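Local atomic coordinates of putative OMPA family lipoprotein (Burkholderia pseudomallei, PDB entry 4B5C), a protein that probably belongs to the Tol-Pal system of the outer membrane, helping to draw that membrane inward during cell division and to maintain its integrity. Residues P116-H121 and A127-A132. Sequence-based numbering, arbitrary orientation.
Sequences PVALGH and AQNRRA
With chi1 at -62° the amide of Asn129 swings away from its own carbonyl carbon and reaches the backbone of the irregular 116-121 segment at Val117 and Ala118. Three hydrogen bonds define the contact. Asn129 OD1 accepts from Ala118 N at 3.0 Å, the donor lying in the carbonyl plane on a lone pair. Val117 N reaches Asn129 OD1 at 3.0 Å as well, but from above the carbonyl plane, 47° out of it. On the other branch, Asn129 ND2 gives a nearly straight bond to Ala118 O (3.0 Å, N-H...O 172°) and lies on a lone pair of that carbonyl. Since the acceptor is almost in the amide plane, bonds at both branches fix the rotation of the buried amide.

Methyl groups of Val117 and Ala118 pack beside this grip. Val117 CG1, placed between its own N and carbonyl carbon, touches two polar atoms, lying 3.2 Å from Gln128 O and 3.7 Å from Arg131 NH1, which makes a weak bond to that same Gln128 O. Arg131 also forms a salt bridge with Asp133. Ala118 CB packs 3.9 Å from Gln128 CB and equally near Gln128 CD and NE2, the latter bonded to Ala124 O. The asparagine's hydrogen bonds to the backbone thus tie the loop after strand 106-112 to the segment that joins helix 123-127 to strand 131-136, the last strand of this OmpA-like domain.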
# COMPACT_ATOMS: atom_id res chain seq x y z
N PRO A 116 6.75 -12.48 1.03
CA PRO A 116 5.42 -12.93 1.44
C PRO A 116 5.23 -12.79 2.95
O PRO A 116 6.16 -13.06 3.71
CB PRO A 116 5.42 -14.41 1.04
CG PRO A 116 6.86 -14.80 1.04
CD PRO A 116 7.60 -13.59 0.57
N VAL A 117 4.05 -12.37 3.37
CA VAL A 117 3.76 -12.24 4.79
C VAL A 117 3.05 -13.50 5.29
O VAL A 117 3.07 -13.81 6.48
CB VAL A 117 2.90 -10.99 5.08
CG1 VAL A 117 1.50 -11.16 4.50
CG2 VAL A 117 2.82 -10.73 6.57
N ALA A 118 2.42 -14.21 4.36
CA ALA A 118 1.77 -15.48 4.66
C ALA A 118 2.36 -16.57 3.77
O ALA A 118 2.36 -16.44 2.55
CB ALA A 118 0.27 -15.38 4.46
N LEU A 119 2.86 -17.64 4.38
CA LEU A 119 3.60 -18.66 3.65
C LEU A 119 2.74 -19.79 3.09
O LEU A 119 3.23 -20.63 2.34
CB LEU A 119 4.71 -19.24 4.53
CG LEU A 119 5.79 -18.25 4.96
CD1 LEU A 119 6.78 -18.90 5.92
CD2 LEU A 119 6.51 -17.68 3.75
N GLY A 120 1.46 -19.81 3.45
CA GLY A 120 0.57 -20.85 2.98
C GLY A 120 0.37 -20.85 1.47
O GLY A 120 0.56 -19.83 0.82
N HIS A 121 -0.01 -22.00 0.92
CA HIS A 121 -0.30 -22.11 -0.50
C HIS A 121 -1.79 -22.27 -0.74
O HIS A 121 -2.23 -23.19 -1.42
CB HIS A 121 0.46 -23.28 -1.12
CG HIS A 121 1.95 -23.16 -1.00
ND1 HIS A 121 2.68 -22.22 -1.68
CD2 HIS A 121 2.84 -23.87 -0.27
CE1 HIS A 121 3.96 -22.35 -1.37
NE2 HIS A 121 4.08 -23.35 -0.52
N ALA A 127 -4.29 -14.06 -0.31
CA ALA A 127 -5.00 -12.80 -0.14
C ALA A 127 -4.22 -11.84 0.76
O ALA A 127 -4.31 -10.63 0.62
CB ALA A 127 -6.39 -13.05 0.43
N GLN A 128 -3.47 -12.40 1.70
CA GLN A 128 -2.69 -11.61 2.64
C GLN A 128 -1.43 -11.05 1.98
O GLN A 128 -0.78 -10.15 2.53
CB GLN A 128 -2.30 -12.45 3.86
CG GLN A 128 -3.49 -13.03 4.62
CD GLN A 128 -3.06 -13.92 5.77
OE1 GLN A 128 -2.44 -13.47 6.73
NE2 GLN A 128 -3.39 -15.21 5.67
N ASN A 129 -1.10 -11.57 0.81
CA ASN A 129 0.10 -11.14 0.09
C ASN A 129 -0.18 -10.15 -1.05
O ASN A 129 0.72 -9.46 -1.52
CB ASN A 129 0.90 -12.34 -0.42
CG ASN A 129 1.39 -13.23 0.72
OD1 ASN A 129 1.53 -12.78 1.86
ND2 ASN A 129 1.65 -14.50 0.41
N ARG A 130 -1.43 -10.09 -1.49
CA ARG A 130 -1.84 -9.09 -2.48
C ARG A 130 -2.11 -7.78 -1.75
O ARG A 130 -3.25 -7.46 -1.42
CB ARG A 130 -3.09 -9.55 -3.23
CG ARG A 130 -2.90 -10.83 -4.02
CD ARG A 130 -4.10 -11.11 -4.92
NE ARG A 130 -5.32 -11.39 -4.16
CZ ARG A 130 -5.72 -12.60 -3.82
NH1 ARG A 130 -5.00 -13.66 -4.17
NH2 ARG A 130 -6.84 -12.77 -3.12
N ARG A 131 -1.04 -7.01 -1.51
CA ARG A 131 -1.10 -5.92 -0.55
C ARG A 131 -0.19 -4.75 -0.92
O ARG A 131 0.85 -4.94 -1.57
CB ARG A 131 -0.71 -6.45 0.83
CG ARG A 131 -1.05 -5.54 2.00
CD ARG A 131 -0.52 -6.14 3.30
NE ARG A 131 0.94 -6.08 3.37
CZ ARG A 131 1.75 -7.02 2.91
NH1 ARG A 131 1.26 -8.11 2.34
NH2 ARG A 131 3.07 -6.88 3.02
N ALA A 132 -0.58 -3.55 -0.51
CA ALA A 132 0.27 -2.36 -0.63
C ALA A 132 0.38 -1.70 0.74
O ALA A 132 -0.63 -1.35 1.34
CB ALA A 132 -0.32 -1.38 -1.64